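Local atomic coordinates of shikimate 5-dehydrogenase (Thermus thermophilus, PDB entry 2D5C), a protein that catalyses the reversible NADPH-linked reduction of 3-dehydroshikimate to shikimate, the fourth of seven steps in chorismate biosynthesis. Residues L120-G125 with R173-A178; V142-R147 with L161-L166. One frame throughout, in Å; residues are numbered along the deposited sequence.

Contact 1 of 2, residues L120-G125 with R173-A178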
# COMPACT_ATOMS: atom_id res chain seq x y z
N LEU A 120 -14.71 24.72 -17.58
CA LEU A 120 -13.49 25.53 -17.55
C LEU A 120 -12.83 25.45 -16.18
O LEU A 120 -13.43 25.77 -15.16
CB LEU A 120 -13.80 26.99 -17.88
CG LEU A 120 -12.66 28.01 -17.68
CD1 LEU A 120 -11.44 27.66 -18.53
CD2 LEU A 120 -13.17 29.40 -18.01
N VAL A 121 -11.57 25.02 -16.17
CA VAL A 121 -10.80 24.90 -14.94
C VAL A 121 -9.86 26.11 -14.89
O VAL A 121 -9.07 26.33 -15.80
CB VAL A 121 -9.98 23.60 -14.93
CG1 VAL A 121 -9.22 23.47 -13.59
CG2 VAL A 121 -10.91 22.40 -15.16
N LEU A 122 -10.00 26.92 -13.84
CA LEU A 122 -9.14 28.07 -13.67
C LEU A 122 -7.98 27.63 -12.80
O LEU A 122 -8.18 27.20 -11.67
CB LEU A 122 -9.90 29.21 -13.00
CG LEU A 122 -11.20 29.66 -13.67
CD1 LEU A 122 -11.75 30.82 -12.83
CD2 LEU A 122 -10.97 30.08 -15.13
N GLY A 123 -6.76 27.74 -13.33
CA GLY A 123 -5.59 27.35 -12.57
C GLY A 123 -5.06 26.03 -13.11
O GLY A 123 -5.81 25.06 -13.17
N ALA A 124 -3.80 26.01 -13.53
CA ALA A 124 -3.24 24.78 -14.07
C ALA A 124 -2.10 24.21 -13.21
O ALA A 124 -1.15 23.64 -13.74
CB ALA A 124 -2.78 24.98 -15.52
N GLY A 125 -2.22 24.39 -11.90
CA GLY A 125 -1.24 23.85 -10.98
C GLY A 125 -1.65 22.43 -10.65
O GLY A 125 -2.43 21.84 -11.39
N ARG A 173 -20.14 25.94 -18.97
CA ARG A 173 -21.34 25.50 -18.25
C ARG A 173 -20.96 25.06 -16.85
O ARG A 173 -21.81 24.99 -15.95
CB ARG A 173 -22.03 24.35 -18.99
CG ARG A 173 -22.86 24.84 -20.15
CD ARG A 173 -24.04 25.69 -19.65
NE ARG A 173 -24.45 26.69 -20.63
CZ ARG A 173 -23.98 27.93 -20.68
NH1 ARG A 173 -23.07 28.35 -19.81
NH2 ARG A 173 -24.41 28.77 -21.62
N LEU A 174 -19.68 24.73 -16.66
CA LEU A 174 -19.17 24.33 -15.36
C LEU A 174 -17.87 25.11 -15.19
O LEU A 174 -16.98 25.02 -16.02
CB LEU A 174 -18.87 22.84 -15.32
CG LEU A 174 -18.20 22.35 -14.03
CD1 LEU A 174 -19.09 22.67 -12.83
CD2 LEU A 174 -17.92 20.86 -14.13
N LEU A 175 -17.78 25.87 -14.11
CA LEU A 175 -16.59 26.66 -13.85
C LEU A 175 -15.99 26.19 -12.53
O LEU A 175 -16.69 26.14 -11.52
CB LEU A 175 -16.99 28.14 -13.78
CG LEU A 175 -15.93 29.22 -13.58
CD1 LEU A 175 -14.89 29.16 -14.69
CD2 LEU A 175 -16.65 30.56 -13.57
N VAL A 176 -14.70 25.85 -12.52
CA VAL A 176 -14.07 25.38 -11.30
C VAL A 176 -12.88 26.25 -10.93
O VAL A 176 -11.97 26.45 -11.74
CB VAL A 176 -13.55 23.91 -11.45
CG1 VAL A 176 -12.91 23.45 -10.16
CG2 VAL A 176 -14.70 22.99 -11.81
N ASN A 177 -12.88 26.80 -9.72
CA ASN A 177 -11.72 27.59 -9.32
C ASN A 177 -10.69 26.68 -8.68
O ASN A 177 -10.91 26.15 -7.60
CB ASN A 177 -12.07 28.69 -8.32
CG ASN A 177 -10.82 29.40 -7.82
OD1 ASN A 177 -9.92 29.70 -8.60
ND2 ASN A 177 -10.78 29.68 -6.52
N ALA A 178 -9.56 26.51 -9.38
CA ALA A 178 -8.46 25.69 -8.89
C ALA A 178 -7.24 26.59 -8.70
O ALA A 178 -6.10 26.12 -8.72
CB ALA A 178 -8.16 24.55 -9.89
O HOH W 1 -3.99 24.57 -9.72

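Contact 2 of 2, residues V142-R147 with L161-L166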
# COMPACT_ATOMS: atom_id res chain seq x y z
N VAL A 142 -13.28 19.82 -21.90
CA VAL A 142 -12.62 20.63 -20.88
C VAL A 142 -11.78 21.78 -21.46
O VAL A 142 -11.06 21.59 -22.44
CB VAL A 142 -11.69 19.75 -19.99
CG1 VAL A 142 -11.16 20.54 -18.80
CG2 VAL A 142 -12.46 18.53 -19.50
N TRP A 143 -11.90 22.95 -20.84
CA TRP A 143 -11.12 24.12 -21.23
C TRP A 143 -10.28 24.46 -20.01
O TRP A 143 -10.70 24.19 -18.88
CB TRP A 143 -12.00 25.33 -21.54
CG TRP A 143 -12.92 25.15 -22.69
CD1 TRP A 143 -12.87 24.19 -23.66
CD2 TRP A 143 -14.04 25.98 -23.01
NE1 TRP A 143 -13.90 24.37 -24.56
CE2 TRP A 143 -14.63 25.47 -24.18
CE3 TRP A 143 -14.60 27.12 -22.41
CZ2 TRP A 143 -15.75 26.05 -24.78
CZ3 TRP A 143 -15.72 27.70 -23.00
CH2 TRP A 143 -16.28 27.16 -24.17
N VAL A 144 -9.11 25.04 -20.23
CA VAL A 144 -8.24 25.40 -19.13
C VAL A 144 -7.64 26.80 -19.32
O VAL A 144 -7.39 27.23 -20.44
CB VAL A 144 -7.06 24.39 -18.97
CG1 VAL A 144 -7.61 22.98 -18.70
CG2 VAL A 144 -6.22 24.37 -20.25
N TRP A 145 -7.42 27.48 -18.21
CA TRP A 145 -6.82 28.81 -18.23
C TRP A 145 -5.88 28.89 -17.04
O TRP A 145 -6.09 28.22 -16.03
CB TRP A 145 -7.90 29.88 -18.12
CG TRP A 145 -7.36 31.26 -17.96
CD1 TRP A 145 -7.01 32.13 -18.96
CD2 TRP A 145 -7.05 31.92 -16.73
NE1 TRP A 145 -6.50 33.29 -18.41
CE2 TRP A 145 -6.52 33.18 -17.05
CE3 TRP A 145 -7.18 31.56 -15.37
CZ2 TRP A 145 -6.10 34.09 -16.07
CZ3 TRP A 145 -6.77 32.46 -14.40
CH2 TRP A 145 -6.24 33.72 -14.75
N ASN A 146 -4.85 29.72 -17.16
CA ASN A 146 -3.89 29.92 -16.08
C ASN A 146 -3.33 31.33 -16.24
O ASN A 146 -3.19 31.81 -17.36
CB ASN A 146 -2.76 28.90 -16.19
CG ASN A 146 -1.89 28.87 -14.94
OD1 ASN A 146 -2.37 28.55 -13.86
ND2 ASN A 146 -0.61 29.20 -15.10
N ARG A 147 -2.99 31.99 -15.13
CA ARG A 147 -2.45 33.35 -15.23
C ARG A 147 -1.25 33.39 -16.18
O ARG A 147 -1.03 34.39 -16.87
CB ARG A 147 -2.07 33.91 -13.86
CG ARG A 147 -0.89 33.25 -13.19
CD ARG A 147 -0.72 33.81 -11.78
NE ARG A 147 0.36 33.14 -11.05
CZ ARG A 147 0.62 33.34 -9.77
NH1 ARG A 147 -0.12 34.19 -9.06
NH2 ARG A 147 1.62 32.69 -9.18
N LEU A 161 -6.84 18.81 -24.37
CA LEU A 161 -7.94 19.71 -24.04
C LEU A 161 -7.79 21.02 -24.83
O LEU A 161 -7.11 21.05 -25.85
CB LEU A 161 -7.93 20.02 -22.54
CG LEU A 161 -7.68 18.79 -21.66
CD1 LEU A 161 -7.58 19.18 -20.19
CD2 LEU A 161 -8.79 17.79 -21.90
N ARG A 162 -8.42 22.09 -24.35
CA ARG A 162 -8.35 23.38 -25.02
C ARG A 162 -7.96 24.50 -24.06
O ARG A 162 -8.60 24.69 -23.03
CB ARG A 162 -9.71 23.72 -25.65
CG ARG A 162 -9.75 25.07 -26.35
CD ARG A 162 -11.14 25.40 -26.87
NE ARG A 162 -11.13 26.68 -27.59
CZ ARG A 162 -12.22 27.28 -28.06
NH1 ARG A 162 -13.42 26.74 -27.89
NH2 ARG A 162 -12.10 28.44 -28.68
N ALA A 163 -6.89 25.23 -24.38
CA ALA A 163 -6.46 26.34 -23.54
C ALA A 163 -7.22 27.55 -24.06
O ALA A 163 -7.24 27.80 -25.27
CB ALA A 163 -4.96 26.55 -23.66
N VAL A 164 -7.84 28.31 -23.17
CA VAL A 164 -8.62 29.47 -23.60
C VAL A 164 -8.31 30.74 -22.85
O VAL A 164 -7.72 30.71 -21.76
CB VAL A 164 -10.14 29.20 -23.44
CG1 VAL A 164 -10.54 27.95 -24.21
CG2 VAL A 164 -10.51 29.05 -21.97
N PRO A 165 -8.64 31.89 -23.45
CA PRO A 165 -8.40 33.17 -22.78
C PRO A 165 -9.52 33.22 -21.75
O PRO A 165 -10.56 32.59 -21.93
CB PRO A 165 -8.54 34.19 -23.91
CG PRO A 165 -9.50 33.53 -24.85
CD PRO A 165 -9.03 32.10 -24.86
N LEU A 166 -9.32 33.98 -20.68
CA LEU A 166 -10.29 34.05 -19.59
C LEU A 166 -11.73 34.43 -19.92
O LEU A 166 -12.66 33.95 -19.25
CB LEU A 166 -9.76 34.99 -18.50
CG LEU A 166 -10.51 34.96 -17.17
CD1 LEU A 166 -10.39 33.58 -16.54
CD2 LEU A 166 -9.92 36.01 -16.24

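Contact 1 of 2, residues L120-G125 with R173-A178
Leu122 sets CG beside its own backbone N (chi1 -55°), whereas Leu120 swings CG the other way, beside the carbonyl carbon (chi1 171°), so that both leucines reach CD1 of Leu175. Strands 119-122 and 174-177 are the central parallel pair of the NADP-binding Rossmann domain. Leu120 and Leu175 lie side by side, CD2 to CD1 at 3.7 Å, while CG of Leu122 meets the same methyl obliquely at 3.9 Å. With an alanine in place of Leu122, CD1 of Leu175 would probably lose one of its two leucine neighbours here, and a gap would open between Leu175 and Trp145 of the neighbouring strand. On the other face the slim, branched Val121 and Val176 pack against Val131 of helix 126-137, and Val121 CG1 also reaches Ala178 CB at 4.0 Å. Four backbone hydrogen bonds, from Leu120 N to Leu174 O at one end to Ala178 N to Leu122 O at the other, join the segments. Gly123, Ala124 and Gly125, which bind NADP(+), follow directly. At the positive phi of Gly123 (106°) a CB would press on Leu122 O and collide with Ala178 O, so only a residue without a side chain fits comfortably. Asn177 bonds through OD1 to Thr179 OG1 and through ND2 to Asp204 OD1. Past the strand ends a water bridges the segments, donating to Ala178 O at 2.8 Å and accepting a weak bond from Gly125 N.

Contact 2 of 2, residues V142-R147 with L161-L166
Trp145 and Leu166 meet face-on: the leucine's CD1 stands over the six-membered ring, 3.9 Å from its centroid and 18° off the normal. Trp145 holds CG anti to the backbone N (chi1 173°) with the ring turned nearly crosswise (chi2 88°), which presents a broad face to Leu166 and brings CD1 of the indole edge to Val164 O at 3.2 Å, near the ring plane. The contact joins the two strands of the right-handed beta-alpha-beta crossover that runs from strand 142-145 through helix 149-159 to the edge strand 162-163 of the Rossmann sheet. Trp143 has a different first torsion, CG beside the backbone N, and lies alongside Arg162. The arginine chain is extended, running its methylenes past the indole, with CD 3.7 Å from Trp143 NE1, which bonds weakly to Glu141 OE1; the guanidinium is steeply inclined to the ring. A long aliphatic stem with a charged end suits this exposed edge. CG1 of Val164 sits over one face of Trp143, toward the rim. On the helix-facing side Leu161 lies beside Val142, CD2 to CB at 4.0 Å, and crosses Val144 at about a right angle. Three backbone hydrogen bonds join the segments: Arg162 N to Val142 O, long at 3.3 Å, Val144 N to Arg162 O at 2.9 Å, and Val164 N to Val144 O at 3.0 Å. Side-chain cohesion here probably rests on apolar and aromatic packing added to this ladder, the guanidinium being too far and too inclined for more than a weak cation-pi attraction.

How the contacts relate
Both contacts belong to one parallel sheet, where strands 119-122 and 142-145 are neighbours, so contact 2 continues the sheet outward from contact 1 and is nested within the chain loop that contact 1 closes. Contact 1 is buried at the middle of the sheet and relies on small and branched aliphatic residues; contact 2, at the edge, is only partly buried and uses a buried and a partly exposed tryptophan, and an exposed arginine. They meet where Gly123 N probably bonds to Trp145 O (2.8 Å) and Ala124 N to Asn146 OD1 (2.9 Å). There the glycine-rich turn and the Asn146-Arg147 end, both NADP(+)-binding, stand side by side at the strands' C-terminal ends.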